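Local coordinates for mobilization protein A (Pseudomonas aeruginosa, PDB 2NS6), which cuts one strand of plasmid DNA at the transfer origin, as the relaxase of the relaxosome, so that this strand can be passed on during conjugation, at residues A22-I25 / Q26-G29; F49-R52 / P53-W57. All coordinates share one frame; numbering follows the deposited sequence.

The two contacts follow each other along the chain: contact 1 finishes helix 18-26 and contact 2 opens helix 53-63, their centres about 13 Å apart. They meet directly through Ala22 CB and Trp57 CD1 at 3.5 Å; more loosely, the oppositely charged Glu28 OE2 and Arg52 NH2 face each other at 3.8 Å, too far for more than a weak attraction. Contact 1 holds Tyr24, the probable DNA-linking tyrosine of the relaxase, and its Arg27 side chain comes to about 6 Å from a bound manganese ion. Contact 2 stands further back: the Ala54 side chain is about 11 Å from that of Tyr24, and Tyr56's is about 14 Å from a manganese ion.

Contact 1: residues A22-I25 / Q26-G29; sequences ADYI and QREG
Arg27 runs alongside Tyr24 in the same direction, and its guanidinium comes over one face of the phenol ring as an off-centre cation-pi pair. CZ of Arg27 is 4.8 Å from the centroid of the Tyr24 ring, and the two planes are inclined by 42°. The bend at chi2 (-50°) carries NE back toward the last helical turn, where it makes a weak hydrogen bond of 3.0 Å to Tyr24 O. The same carbonyl takes the Arg27 N-H at 3.0 Å, and Glu28 N reaches Asp23 O at 2.8 Å. With positive phi at Arg27, these two backbone bonds make a Schellman motif that ends helix 18-26. One water donates to both Asp23 OD1 (2.6 Å) and Gln26 OE1 (2.9 Å), linking the two side chains; Asp23 also has a salt bridge to Arg19. Arg27 NH1 makes a salt bridge to Asp34, and His111, a manganese ligand, is hydrogen-bonded through NE2 to Ile25 O. The probable DNA-linking Tyr24 thus sits in the last turn of a helix closed by a Schellman motif, its ring beside a guanidinium whose charge is probably offset in part by Asp34.

Contact 2: residues F49-R52 / P53-W57; sequences FVER and PADYW
Val50 meets Pro53 first, its CG1 lying 4.0 Å from Pro53 N as the chain turns into helix 53-63. Two residues on, Asp55 does the polar work. Its CG stands beside its own backbone N and anti to the carbonyl carbon (chi1 -57°), which sends the carboxylate back toward the preceding loop. There OD2 takes the Arg52 N-H at 2.7 Å, from above the carboxylate plane, and more weakly the Glu51 N-H at 3.1 Å. The exchange is mutual, since Asp55 N donates to Arg52 O at 2.7 Å; one residue thus grips the loop by side chain and backbone at the first helical turn. Tyr56 packs on Val50 and Phe49. Val50 CG2 lies 3.6 Å from Tyr56 CB and in the plane of the tyrosine ring, at its edge, while Phe49 CZ approaches Tyr56 CD1 obliquely at 4.0 Å. Val50 CG2 also lies over one face of the Phe49 ring, toward its rim. Beyond it, the Tyr56 hydroxyl is hydrogen-bonded to Ser125 OG and to Trp139 NE1 of helix 136-139. Ala54 touches Arg19 and Trp57 packs on Ala18, both of helix 18-26, and Trp57 NE1 hydrogen-bonds to Thr107 OG1 of strand 106-113.

Contact 1: residues A22-I25 / Q26-G29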
loop_
_atom_site.group_PDB
_atom_site.type_symbol
_atom_site.label_atom_id
_atom_site.label_comp_id
_atom_site.label_asym_id
_atom_site.label_seq_id
_atom_site.Cartn_x
_atom_site.Cartn_y
_atom_site.Cartn_z
ATOM N N ALA A 22 1.702 -1.277 -9.635
ATOM C CA ALA A 22 1.166 -2.494 -9.020
ATOM C C ALA A 22 1.657 -3.745 -9.755
ATOM O O ALA A 22 2.079 -4.723 -9.128
ATOM C CB ALA A 22 -0.366 -2.455 -9.012
ATOM N N ASP A 23 1.613 -3.717 -11.085
ATOM C CA ASP A 23 2.064 -4.867 -11.861
ATOM C C ASP A 23 3.547 -5.145 -11.681
ATOM O O ASP A 23 3.965 -6.302 -11.620
ATOM C CB ASP A 23 1.742 -4.668 -13.342
ATOM C CG ASP A 23 0.318 -5.079 -13.684
ATOM O OD1 ASP A 23 -0.517 -5.140 -12.758
ATOM O OD2 ASP A 23 0.036 -5.336 -14.873
ATOM N N TYR A 24 4.341 -4.087 -11.583
ATOM C CA TYR A 24 5.774 -4.248 -11.408
ATOM C C TYR A 24 6.125 -4.870 -10.052
ATOM O O TYR A 24 6.765 -5.927 -10.005
ATOM C CB TYR A 24 6.475 -2.900 -11.571
ATOM C CG TYR A 24 7.985 -2.992 -11.529
ATOM C CD1 TYR A 24 8.692 -3.686 -12.509
ATOM C CD2 TYR A 24 8.705 -2.380 -10.508
ATOM C CE1 TYR A 24 10.086 -3.766 -12.472
ATOM C CE2 TYR A 24 10.091 -2.452 -10.459
ATOM C CZ TYR A 24 10.774 -3.144 -11.444
ATOM O OH TYR A 24 12.144 -3.202 -11.399
ATOM N N ILE A 25 5.699 -4.247 -8.952
ATOM C CA ILE A 25 6.029 -4.797 -7.635
ATOM C C ILE A 25 5.448 -6.191 -7.383
ATOM O O ILE A 25 6.029 -6.981 -6.643
ATOM C CB ILE A 25 5.613 -3.852 -6.473
ATOM C CG1 ILE A 25 4.094 -3.707 -6.399
ATOM C CG2 ILE A 25 6.277 -2.502 -6.653
ATOM C CD1 ILE A 25 3.622 -3.035 -5.110
ATOM N N GLN A 26 4.311 -6.505 -7.992
ATOM C CA GLN A 26 3.736 -7.838 -7.804
ATOM C C GLN A 26 4.201 -8.792 -8.909
ATOM O O GLN A 26 3.903 -9.983 -8.871
ATOM C CB GLN A 26 2.207 -7.798 -7.831
ATOM C CG GLN A 26 1.525 -7.100 -6.659
ATOM C CD GLN A 26 0.011 -7.169 -6.780
ATOM O OE1 GLN A 26 -0.593 -6.489 -7.613
ATOM N NE2 GLN A 26 -0.606 -8.009 -5.961
ATOM N N ARG A 27 4.925 -8.262 -9.889
ATOM C CA ARG A 27 5.384 -9.051 -11.035
ATOM C C ARG A 27 4.200 -9.756 -11.703
ATOM O O ARG A 27 4.206 -10.974 -11.917
ATOM C CB ARG A 27 6.474 -10.063 -10.621
ATOM C CG ARG A 27 7.808 -9.403 -10.231
ATOM C CD ARG A 27 8.259 -8.400 -11.303
ATOM N NE ARG A 27 9.271 -7.434 -10.855
ATOM C CZ ARG A 27 10.564 -7.699 -10.699
ATOM N NH1 ARG A 27 11.037 -8.912 -10.945
ATOM N NH2 ARG A 27 11.395 -6.741 -10.323
ATOM N N GLU A 28 3.177 -8.963 -12.020
ATOM C CA GLU A 28 1.968 -9.450 -12.684
ATOM C C GLU A 28 1.935 -8.860 -14.089
ATOM O O GLU A 28 2.837 -8.116 -14.487
ATOM C CB GLU A 28 0.704 -9.010 -11.923
ATOM C CG GLU A 28 0.572 -9.559 -10.505
ATOM C CD GLU A 28 0.018 -10.977 -10.457
ATOM O OE1 GLU A 28 0.458 -11.828 -11.260
ATOM O OE2 GLU A 28 -0.856 -11.245 -9.599
ATOM N N GLY A 29 0.887 -9.187 -14.833
ATOM C CA GLY A 29 0.757 -8.682 -16.187
ATOM C C GLY A 29 1.969 -9.032 -17.028
ATOM O O GLY A 29 2.394 -10.187 -17.070
HETATM O O HOH W 1 -1.257 -5.755 -10.300
#

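Contact 2: residues F49-R52 / P53-W57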
loop_
_atom_site.group_PDB
_atom_site.type_symbol
_atom_site.label_atom_id
_atom_site.label_comp_id
_atom_site.label_asym_id
_atom_site.label_seq_id
_atom_site.Cartn_x
_atom_site.Cartn_y
_atom_site.Cartn_z
ATOM N N PHE A 49 -16.556 -3.010 -6.117
ATOM C CA PHE A 49 -16.409 -3.031 -7.572
ATOM C C PHE A 49 -15.104 -3.687 -8.047
ATOM O O PHE A 49 -14.975 -4.043 -9.216
ATOM C CB PHE A 49 -16.538 -1.611 -8.148
ATOM C CG PHE A 49 -15.292 -0.775 -8.017
ATOM C CD1 PHE A 49 -14.192 -1.007 -8.838
ATOM C CD2 PHE A 49 -15.221 0.248 -7.079
ATOM C CE1 PHE A 49 -13.039 -0.232 -8.727
ATOM C CE2 PHE A 49 -14.071 1.030 -6.958
ATOM C CZ PHE A 49 -12.980 0.789 -7.785
ATOM N N VAL A 50 -14.148 -3.854 -7.140
ATOM C CA VAL A 50 -12.853 -4.457 -7.463
ATOM C C VAL A 50 -12.869 -5.992 -7.438
ATOM O O VAL A 50 -13.112 -6.586 -6.392
ATOM C CB VAL A 50 -11.764 -3.960 -6.461
ATOM C CG1 VAL A 50 -10.473 -4.745 -6.640
ATOM C CG2 VAL A 50 -11.504 -2.466 -6.670
ATOM N N GLU A 51 -12.610 -6.632 -8.580
ATOM C CA GLU A 51 -12.574 -8.097 -8.635
ATOM C C GLU A 51 -11.128 -8.559 -8.436
ATOM O O GLU A 51 -10.881 -9.643 -7.898
ATOM C CB GLU A 51 -13.099 -8.627 -9.976
ATOM C CG GLU A 51 -14.549 -8.278 -10.295
ATOM C CD GLU A 51 -15.539 -8.815 -9.273
ATOM O OE1 GLU A 51 -15.277 -9.886 -8.691
ATOM O OE2 GLU A 51 -16.589 -8.167 -9.069
ATOM N N ARG A 52 -10.191 -7.725 -8.884
ATOM C CA ARG A 52 -8.743 -7.961 -8.757
ATOM C C ARG A 52 -8.131 -6.650 -8.309
ATOM O O ARG A 52 -8.560 -5.588 -8.750
ATOM C CB ARG A 52 -8.081 -8.288 -10.097
ATOM C CG ARG A 52 -8.305 -9.655 -10.629
ATOM C CD ARG A 52 -7.523 -9.776 -11.916
ATOM N NE ARG A 52 -6.079 -9.793 -11.690
ATOM C CZ ARG A 52 -5.319 -10.873 -11.841
ATOM N NH1 ARG A 52 -5.872 -12.022 -12.216
ATOM N NH2 ARG A 52 -4.011 -10.805 -11.629
ATOM N N PRO A 53 -7.096 -6.708 -7.461
ATOM C CA PRO A 53 -6.441 -5.489 -6.976
ATOM C C PRO A 53 -6.132 -4.508 -8.115
ATOM O O PRO A 53 -6.365 -3.303 -7.993
ATOM C CB PRO A 53 -5.185 -6.025 -6.299
ATOM C CG PRO A 53 -5.645 -7.371 -5.775
ATOM C CD PRO A 53 -6.435 -7.917 -6.935
ATOM N N ALA A 54 -5.622 -5.034 -9.226
ATOM C CA ALA A 54 -5.294 -4.215 -10.386
ATOM C C ALA A 54 -6.494 -3.399 -10.853
ATOM O O ALA A 54 -6.339 -2.283 -11.361
ATOM C CB ALA A 54 -4.791 -5.097 -11.530
ATOM N N ASP A 55 -7.695 -3.940 -10.679
ATOM C CA ASP A 55 -8.884 -3.205 -11.102
ATOM C C ASP A 55 -8.973 -1.862 -10.377
ATOM O O ASP A 55 -9.421 -0.872 -10.950
ATOM C CB ASP A 55 -10.165 -4.024 -10.854
ATOM C CG ASP A 55 -10.146 -5.375 -11.554
ATOM O OD1 ASP A 55 -9.488 -5.514 -12.608
ATOM O OD2 ASP A 55 -10.809 -6.308 -11.053
ATOM N N TYR A 56 -8.531 -1.816 -9.123
ATOM C CA TYR A 56 -8.585 -0.571 -8.364
ATOM C C TYR A 56 -7.590 0.449 -8.921
ATOM O O TYR A 56 -7.908 1.632 -9.075
ATOM C CB TYR A 56 -8.272 -0.832 -6.885
ATOM C CG TYR A 56 -8.450 0.381 -5.999
ATOM C CD1 TYR A 56 -9.695 0.693 -5.456
ATOM C CD2 TYR A 56 -7.382 1.235 -5.732
ATOM C CE1 TYR A 56 -9.878 1.822 -4.674
ATOM C CE2 TYR A 56 -7.551 2.373 -4.948
ATOM C CZ TYR A 56 -8.803 2.661 -4.423
ATOM O OH TYR A 56 -8.993 3.786 -3.653
ATOM N N TRP A 57 -6.382 -0.006 -9.223
ATOM C CA TRP A 57 -5.362 0.883 -9.745
ATOM C C TRP A 57 -5.679 1.345 -11.163
ATOM O O TRP A 57 -5.318 2.462 -11.553
ATOM C CB TRP A 57 -4.003 0.193 -9.667
ATOM C CG TRP A 57 -3.722 -0.257 -8.262
ATOM C CD1 TRP A 57 -3.574 -1.538 -7.825
ATOM C CD2 TRP A 57 -3.611 0.582 -7.105
ATOM N NE1 TRP A 57 -3.375 -1.554 -6.462
ATOM C CE2 TRP A 57 -3.387 -0.263 -5.998
ATOM C CE3 TRP A 57 -3.668 1.974 -6.899
ATOM C CZ2 TRP A 57 -3.234 0.232 -4.691
ATOM C CZ3 TRP A 57 -3.513 2.466 -5.606
ATOM C CH2 TRP A 57 -3.293 1.590 -4.518
#